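Local coordinates for protein LRA-12 (Uncultured bacterium, PDB 5AEB) that hydrolyses beta-lactam antibiotics, carbapenems among them, as a class B3 metallo-beta-lactamase with two zinc ions in its active site, at residues Y31-Y36 with L61-N66; N185-V190 with E256-L261; L218-W223 with K252-S257. All coordinates share one frame; numbering follows the deposited sequence.

Contact 1: Y31-Y36 with L61-N66; sequences YYIGTY and LQIKNN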
# COMPACT_ATOMS: atom_id res chain seq x y z
N TYR A 31 1.61 1.66 12.67
CA TYR A 31 0.43 0.94 13.15
C TYR A 31 -0.33 0.41 11.95
O TYR A 31 -0.32 1.01 10.85
CB TYR A 31 -0.49 1.87 13.99
CG TYR A 31 0.15 2.46 15.24
CD1 TYR A 31 1.05 3.52 15.14
CD2 TYR A 31 -0.17 1.99 16.53
CE1 TYR A 31 1.64 4.05 16.25
CE2 TYR A 31 0.40 2.54 17.67
CZ TYR A 31 1.31 3.57 17.51
OH TYR A 31 1.91 4.17 18.58
N TYR A 32 -0.99 -0.71 12.17
CA TYR A 32 -1.92 -1.31 11.21
C TYR A 32 -3.33 -0.85 11.54
O TYR A 32 -3.83 -1.10 12.66
CB TYR A 32 -1.89 -2.83 11.31
CG TYR A 32 -2.66 -3.53 10.21
CD1 TYR A 32 -4.02 -3.82 10.35
CD2 TYR A 32 -2.02 -3.89 9.02
CE1 TYR A 32 -4.73 -4.44 9.34
CE2 TYR A 32 -2.72 -4.52 8.00
CZ TYR A 32 -4.09 -4.80 8.16
OH TYR A 32 -4.78 -5.43 7.14
N ILE A 33 -4.01 -0.29 10.53
CA ILE A 33 -5.36 0.25 10.74
C ILE A 33 -6.33 -0.19 9.65
O ILE A 33 -7.35 0.47 9.37
CB ILE A 33 -5.37 1.81 10.88
CG1 ILE A 33 -4.75 2.45 9.65
CG2 ILE A 33 -4.68 2.23 12.18
CD1 ILE A 33 -4.98 3.95 9.54
N GLY A 34 -6.03 -1.32 9.05
CA GLY A 34 -6.77 -1.74 7.86
C GLY A 34 -7.83 -2.76 8.19
O GLY A 34 -8.20 -2.96 9.37
N THR A 35 -8.31 -3.44 7.16
CA THR A 35 -9.28 -4.49 7.35
C THR A 35 -8.56 -5.80 7.56
O THR A 35 -7.34 -5.84 7.71
CB THR A 35 -10.29 -4.60 6.18
OG1 THR A 35 -9.65 -5.11 5.00
CG2 THR A 35 -10.96 -3.27 5.93
N TYR A 36 -9.31 -6.88 7.60
CA TYR A 36 -8.73 -8.17 7.85
C TYR A 36 -7.70 -8.51 6.74
O TYR A 36 -6.66 -9.09 7.06
CB TYR A 36 -9.80 -9.25 8.02
CG TYR A 36 -9.22 -10.58 8.46
CD1 TYR A 36 -8.75 -11.48 7.51
CD2 TYR A 36 -9.14 -10.93 9.82
CE1 TYR A 36 -8.21 -12.69 7.87
CE2 TYR A 36 -8.60 -12.16 10.20
CZ TYR A 36 -8.13 -13.03 9.22
OH TYR A 36 -7.56 -14.25 9.53
N LEU A 61 -15.23 4.43 7.51
CA LEU A 61 -15.67 4.30 8.92
C LEU A 61 -14.66 3.53 9.80
O LEU A 61 -14.27 4.02 10.86
CB LEU A 61 -17.06 3.67 9.01
CG LEU A 61 -17.66 3.32 10.40
CD1 LEU A 61 -17.66 4.53 11.36
CD2 LEU A 61 -19.07 2.74 10.23
N GLN A 62 -14.26 2.34 9.36
CA GLN A 62 -13.33 1.50 10.12
C GLN A 62 -12.01 2.21 10.34
O GLN A 62 -11.45 2.12 11.41
CB GLN A 62 -13.01 0.22 9.35
CG GLN A 62 -14.01 -0.89 9.48
CD GLN A 62 -13.64 -2.02 8.54
OE1 GLN A 62 -12.57 -2.62 8.68
NE2 GLN A 62 -14.49 -2.27 7.54
N ILE A 63 -11.48 2.83 9.29
CA ILE A 63 -10.21 3.57 9.36
C ILE A 63 -10.24 4.69 10.42
O ILE A 63 -9.37 4.73 11.30
CB ILE A 63 -9.80 4.10 7.96
CG1 ILE A 63 -9.45 2.93 7.06
CG2 ILE A 63 -8.61 5.07 8.08
CD1 ILE A 63 -9.64 3.19 5.58
N LYS A 64 -11.27 5.54 10.36
CA LYS A 64 -11.46 6.60 11.35
C LYS A 64 -11.54 5.99 12.75
O LYS A 64 -10.91 6.51 13.68
CB LYS A 64 -12.71 7.45 11.09
CG LYS A 64 -12.90 7.91 9.64
CD LYS A 64 -13.42 9.35 9.46
CE LYS A 64 -14.74 9.69 10.15
NZ LYS A 64 -15.86 9.83 9.19
N ASN A 65 -12.29 4.89 12.89
CA ASN A 65 -12.47 4.23 14.19
C ASN A 65 -11.17 3.64 14.70
O ASN A 65 -10.86 3.78 15.89
CB ASN A 65 -13.50 3.10 14.10
CG ASN A 65 -14.93 3.61 14.03
OD1 ASN A 65 -15.22 4.77 14.36
ND2 ASN A 65 -15.84 2.73 13.60
N ASN A 66 -10.44 2.96 13.81
CA ASN A 66 -9.15 2.36 14.15
C ASN A 66 -8.15 3.38 14.65
O ASN A 66 -7.47 3.15 15.64
CB ASN A 66 -8.57 1.58 12.96
CG ASN A 66 -9.37 0.35 12.61
OD1 ASN A 66 -10.19 -0.10 13.40
ND2 ASN A 66 -9.13 -0.20 11.42
O HOH W 1 -10.63 -2.78 10.45
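Asn66 reaches out of helix 60-69 to hold the backbone of Ile33, at the point where strand 30-32 gives way to a loop in the alpha-beta/beta-alpha sandwich of the metallo-beta-lactamases. Its amide ND2 donates to Ile33 O at 2.8 Å, with a fairly straight N-H...O angle of 162°. The carbonyl oxygen lies in the plane of the amide, yet the nitrogen stands above the carbonyl plane, at a C=O...N angle of only 103°, so the bond is not made along a lone pair. The two side chains pass each other on a slant, and their CB atoms, Ile33 CB and Asn66 CB, come to 3.8 Å.

Ile33 places CG1 between its backbone N and carbonyl carbon (chi1 57°), and the extended branch carries CD1 to Ile63. There the two isoleucines cross at about a right angle, with Ile33 CD1 4.1 Å from Ile63 CG2. Leu42 of strand 41-45 packs on Ile33 and Ile96 of helix 93-100 on Ile63, making this the apolar end of the contact.

Thr35 and Gln62 also cross at about a right angle, the methyl Thr35 CG2 in van der Waals contact with the amide oxygen Gln62 OE1 at 3.3 Å. The hydroxyl of Thr35 instead bonds with Trp17 O and Leu38 N. The side chain of Thr35 lies about 8 Å from those of the zinc ligands Asp88 and His227. Between the loop and the helix sits a water that accepts from Asn66 ND2 at 3.1 Å and stands 2.7 Å from Gly34 O and 2.6 Å from Gln62 OE1.

Contact 2: N185-V190 with E256-L261; sequences NMPTIV and ESLDKL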
# COMPACT_ATOMS: atom_id res chain seq x y z
N ASN A 185 4.89 -2.94 -2.08
CA ASN A 185 3.86 -3.40 -2.99
C ASN A 185 4.38 -4.62 -3.77
O ASN A 185 5.20 -4.47 -4.66
CB ASN A 185 3.38 -2.32 -3.92
CG ASN A 185 2.05 -2.70 -4.53
OD1 ASN A 185 2.00 -3.18 -5.68
ND2 ASN A 185 0.99 -2.63 -3.72
N MET A 186 3.90 -5.81 -3.43
CA MET A 186 4.40 -7.06 -4.09
C MET A 186 4.02 -7.04 -5.60
O MET A 186 2.89 -6.68 -5.94
CB MET A 186 3.86 -8.32 -3.39
CG MET A 186 4.13 -8.35 -1.87
SD MET A 186 5.85 -7.94 -1.49
CE MET A 186 6.66 -9.50 -1.85
N PRO A 187 4.95 -7.43 -6.49
CA PRO A 187 4.69 -7.40 -7.94
C PRO A 187 3.85 -8.58 -8.41
O PRO A 187 4.32 -9.45 -9.13
CB PRO A 187 6.09 -7.46 -8.55
CG PRO A 187 6.87 -8.26 -7.54
CD PRO A 187 6.35 -7.84 -6.20
N THR A 188 2.60 -8.62 -7.98
CA THR A 188 1.70 -9.62 -8.45
C THR A 188 1.23 -9.18 -9.83
O THR A 188 1.30 -7.99 -10.17
CB THR A 188 0.53 -9.78 -7.46
OG1 THR A 188 -0.14 -8.51 -7.31
CG2 THR A 188 1.05 -10.28 -6.06
N ILE A 189 0.80 -10.15 -10.63
CA ILE A 189 0.29 -9.90 -11.97
C ILE A 189 -1.22 -10.01 -11.98
O ILE A 189 -1.82 -10.99 -11.49
CB ILE A 189 0.91 -10.87 -13.00
CG1 ILE A 189 2.43 -10.66 -13.05
CG2 ILE A 189 0.24 -10.72 -14.37
CD1 ILE A 189 3.15 -11.76 -13.79
N VAL A 190 -1.83 -9.00 -12.56
CA VAL A 190 -3.26 -8.82 -12.48
C VAL A 190 -3.95 -9.37 -13.75
O VAL A 190 -5.11 -9.75 -13.71
CB VAL A 190 -3.56 -7.31 -12.24
CG1 VAL A 190 -4.94 -6.89 -12.74
CG2 VAL A 190 -3.41 -6.97 -10.77
N GLU A 256 10.68 -15.87 -0.42
CA GLU A 256 9.81 -16.93 -0.96
C GLU A 256 8.74 -16.30 -1.85
O GLU A 256 8.43 -16.80 -2.94
CB GLU A 256 9.10 -17.74 0.15
CG GLU A 256 9.87 -18.93 0.69
CD GLU A 256 9.29 -19.49 2.01
OE1 GLU A 256 8.18 -19.08 2.42
OE2 GLU A 256 9.96 -20.33 2.65
N SER A 257 8.20 -15.17 -1.39
CA SER A 257 7.16 -14.49 -2.10
C SER A 257 7.69 -13.94 -3.45
O SER A 257 7.03 -14.07 -4.49
CB SER A 257 6.58 -13.40 -1.21
OG SER A 257 5.65 -12.64 -1.91
N LEU A 258 8.89 -13.35 -3.45
CA LEU A 258 9.41 -12.81 -4.70
C LEU A 258 9.80 -13.92 -5.71
O LEU A 258 9.71 -13.72 -6.92
CB LEU A 258 10.59 -11.87 -4.46
CG LEU A 258 10.29 -10.51 -3.81
CD1 LEU A 258 11.59 -9.77 -3.59
CD2 LEU A 258 9.31 -9.66 -4.61
N ASP A 259 10.27 -15.06 -5.19
CA ASP A 259 10.54 -16.24 -5.98
C ASP A 259 9.27 -16.64 -6.75
O ASP A 259 9.30 -16.73 -7.97
CB ASP A 259 10.96 -17.38 -5.05
CG ASP A 259 11.78 -18.43 -5.75
OD1 ASP A 259 11.96 -18.36 -6.98
OD2 ASP A 259 12.26 -19.34 -5.05
N LYS A 260 8.18 -16.87 -6.01
CA LYS A 260 6.86 -17.17 -6.59
C LYS A 260 6.43 -16.12 -7.63
O LYS A 260 5.99 -16.46 -8.72
CB LYS A 260 5.82 -17.26 -5.51
CG LYS A 260 5.82 -18.62 -4.82
CD LYS A 260 5.52 -18.54 -3.33
CE LYS A 260 4.07 -18.11 -3.05
NZ LYS A 260 3.91 -17.35 -1.78
N LEU A 261 6.62 -14.85 -7.31
CA LEU A 261 6.19 -13.82 -8.23
C LEU A 261 7.11 -13.76 -9.47
O LEU A 261 6.66 -13.39 -10.55
CB LEU A 261 6.07 -12.48 -7.51
CG LEU A 261 5.08 -12.41 -6.34
CD1 LEU A 261 5.27 -11.09 -5.64
CD2 LEU A 261 3.62 -12.60 -6.75
O HOH W 2 4.38 -11.89 -10.41
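Leu261 of the C-terminal helix 251-267 packs into a bend of the loop that follows strand 178-184, an inverse gamma turn centred on Pro187 and closed by the bond from Thr188 N to Met186 O at 2.8 Å. In this metallo-beta-lactamase fold the loop runs on beside the zinc site, with the side chain of Thr188 about 6 Å from a zinc ion.

Apolar packing does most of the work. The two methyls of Leu261 divide the turn between them. CD1 presses on the proline ring, with Leu261 CD1 and Pro187 CD a tight 3.5 Å apart, while Leu261 CD2 lies 3.5 Å from Thr188 CG2, the two side chains running alongside each other. Leu261 CD1 also meets Met186 CB. One turn earlier in the helix, Leu258 CD2 touches both Pro187 CD and Met186 CE, each at 3.8 Å, crossing those side chains at about a right angle. Leu212 and Met215 of helix 204-216 also pack on the proline.

Met186 is bent at both chi2 and chi3, which curls its methyl back to the helix, where Met186 CE makes a close van der Waals approach, not a hydrogen bond, to the hydroxyl oxygen Ser257 OG at 3.3 Å.

Polar links are few. Thr188 O receives a hydrogen bond from Tyr208 OH and a weak one from ND1 of His161, a ligand of the first zinc; this carbonyl is therefore a second-shell partner that may help orient the imidazole. No direct hydrogen bond joins loop and helix. Instead, a water donates to Pro187 O at 2.8 Å and to Leu261 O at 2.7 Å.

Contact 3: L218-W223 with K252-S257; sequences LSFDIW and KGYDES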
# COMPACT_ATOMS: atom_id res chain seq x y z
N LEU A 218 16.63 -4.97 -1.98
CA LEU A 218 16.31 -4.08 -0.87
C LEU A 218 16.74 -4.74 0.47
O LEU A 218 16.70 -5.97 0.59
CB LEU A 218 14.82 -3.81 -0.84
CG LEU A 218 14.32 -2.87 -1.96
CD1 LEU A 218 12.81 -2.71 -1.94
CD2 LEU A 218 15.01 -1.52 -1.84
N SER A 219 17.17 -3.93 1.44
CA SER A 219 17.33 -4.42 2.81
C SER A 219 16.53 -3.61 3.85
O SER A 219 16.37 -2.38 3.74
CB SER A 219 18.80 -4.56 3.22
OG SER A 219 19.50 -3.42 2.84
N PHE A 220 16.06 -4.35 4.87
CA PHE A 220 15.13 -3.85 5.88
C PHE A 220 15.05 -4.93 6.99
O PHE A 220 15.47 -6.11 6.79
CB PHE A 220 13.73 -3.67 5.24
CG PHE A 220 13.29 -4.87 4.44
CD1 PHE A 220 12.71 -5.98 5.07
CD2 PHE A 220 13.50 -4.91 3.05
CE1 PHE A 220 12.35 -7.11 4.32
CE2 PHE A 220 13.14 -6.03 2.32
CZ PHE A 220 12.58 -7.14 2.94
N ASP A 221 14.49 -4.53 8.12
CA ASP A 221 14.28 -5.40 9.26
C ASP A 221 12.89 -6.03 9.17
O ASP A 221 12.73 -7.21 9.43
CB ASP A 221 14.43 -4.58 10.54
CG ASP A 221 15.84 -4.01 10.70
OD1 ASP A 221 16.80 -4.83 10.60
OD2 ASP A 221 16.00 -2.77 10.90
N ILE A 222 11.91 -5.21 8.76
CA ILE A 222 10.50 -5.58 8.70
C ILE A 222 9.89 -5.20 7.34
O ILE A 222 10.16 -4.10 6.81
CB ILE A 222 9.72 -4.87 9.84
CG1 ILE A 222 10.22 -5.39 11.22
CG2 ILE A 222 8.19 -4.97 9.65
CD1 ILE A 222 9.66 -4.61 12.38
N TRP A 223 9.14 -6.12 6.76
CA TRP A 223 8.39 -5.83 5.56
C TRP A 223 6.94 -6.07 5.83
O TRP A 223 6.54 -7.02 6.56
CB TRP A 223 8.86 -6.65 4.37
CG TRP A 223 8.57 -8.13 4.43
CD1 TRP A 223 9.21 -9.08 5.22
CD2 TRP A 223 7.57 -8.89 3.66
NE1 TRP A 223 8.68 -10.32 5.01
CE2 TRP A 223 7.70 -10.28 4.08
CE3 TRP A 223 6.62 -8.57 2.69
CZ2 TRP A 223 6.89 -11.30 3.56
CZ3 TRP A 223 5.83 -9.59 2.16
CH2 TRP A 223 5.97 -10.93 2.59
N LYS A 252 13.01 -14.60 4.88
CA LYS A 252 12.66 -15.83 4.13
C LYS A 252 11.28 -15.67 3.48
O LYS A 252 11.12 -16.01 2.30
CB LYS A 252 12.68 -17.10 4.99
CG LYS A 252 12.64 -18.38 4.15
CD LYS A 252 12.73 -19.68 4.93
CE LYS A 252 11.67 -19.75 6.01
NZ LYS A 252 10.30 -19.71 5.45
N GLY A 253 10.31 -15.14 4.24
CA GLY A 253 8.95 -14.96 3.71
C GLY A 253 8.94 -14.06 2.48
O GLY A 253 8.30 -14.35 1.48
N TYR A 254 9.67 -12.96 2.58
CA TYR A 254 9.83 -11.99 1.51
C TYR A 254 10.47 -12.60 0.24
O TYR A 254 9.93 -12.47 -0.87
CB TYR A 254 10.64 -10.82 2.04
CG TYR A 254 10.89 -9.69 1.07
CD1 TYR A 254 9.93 -8.70 0.85
CD2 TYR A 254 12.12 -9.58 0.40
CE1 TYR A 254 10.16 -7.64 -0.00
CE2 TYR A 254 12.38 -8.51 -0.46
CZ TYR A 254 11.38 -7.55 -0.67
OH TYR A 254 11.59 -6.47 -1.50
N ASP A 255 11.62 -13.26 0.43
CA ASP A 255 12.29 -13.99 -0.62
C ASP A 255 11.41 -15.10 -1.24
O ASP A 255 11.40 -15.23 -2.45
CB ASP A 255 13.64 -14.55 -0.14
CG ASP A 255 14.71 -13.46 0.07
OD1 ASP A 255 14.74 -12.42 -0.65
OD2 ASP A 255 15.58 -13.66 0.96
N GLU A 256 10.68 -15.87 -0.42
CA GLU A 256 9.81 -16.93 -0.96
C GLU A 256 8.74 -16.30 -1.85
O GLU A 256 8.43 -16.80 -2.94
CB GLU A 256 9.10 -17.74 0.15
CG GLU A 256 9.87 -18.93 0.69
CD GLU A 256 9.29 -19.49 2.01
OE1 GLU A 256 8.18 -19.08 2.42
OE2 GLU A 256 9.96 -20.33 2.65
N SER A 257 8.20 -15.17 -1.39
CA SER A 257 7.16 -14.49 -2.10
C SER A 257 7.69 -13.94 -3.45
O SER A 257 7.03 -14.07 -4.49
CB SER A 257 6.58 -13.40 -1.21
OG SER A 257 5.65 -12.64 -1.91
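Tyr254 leaves helix 251-267 with CG anti to the backbone N (chi1 -179°), which turns one face of its ring to Phe220 and an edge to Trp223. CB sits over the indole face in a CH-pi contact, Tyr254 CB being 3.7 Å from the centroid of the five-membered ring. Farther out, CD1 brings the tyrosine edge to that same indole, with Tyr254 CD1 3.7 Å from Trp223 CD2 and the planes at 67°. The Tyr254 face takes the edge of Phe220: Phe220 CZ stands over the centre of the ring, 3.6 Å from Tyr254 CG, in a T-shaped pair with planes at 76°. Phe220 CE2 reaches on towards Tyr254 CZ. At the tip, Tyr254 OH is 4.0 Å from Leu218 CD1 and hydrogen-bonds to Met215 O of helix 204-216, so the hydroxyl of this buried residue has a partner. Trp223 NE1 hydrogen-bonds to Asp250 O, just before the helix, which helps set the rotation of the indole. Leu182 of strand 178-184 packs on both Phe220 and Tyr254. The result is an aromatic cluster of edge-to-face pairs, joining the C-terminal helix to strand 222-225 at the margin of the five-stranded sheet.

Overall arrangement
Going from the N terminus, contact 1 closes first: strands 41-45 and 48-52 intervene before helix 60-69 packs against the loop just after strand 30-32, all within the half of the fold built on the seven-stranded sheet. After three more strands of that sheet the chain crosses to the five-stranded one. The loop 185-190 opens contact 2, helix 204-216 follows, and 218-223 opens contact 3. Both close on helix 251-267, contact 3 through 252-257 and contact 2 through 256-261, so contact 3 nests inside contact 2. They share Glu256 and Ser257 and touch where Met186 SD lies 4.0 Å from Trp223 CZ3. Contacts 1 and 2, centres about 25 Å apart, lie on opposite sides of the chain's centre.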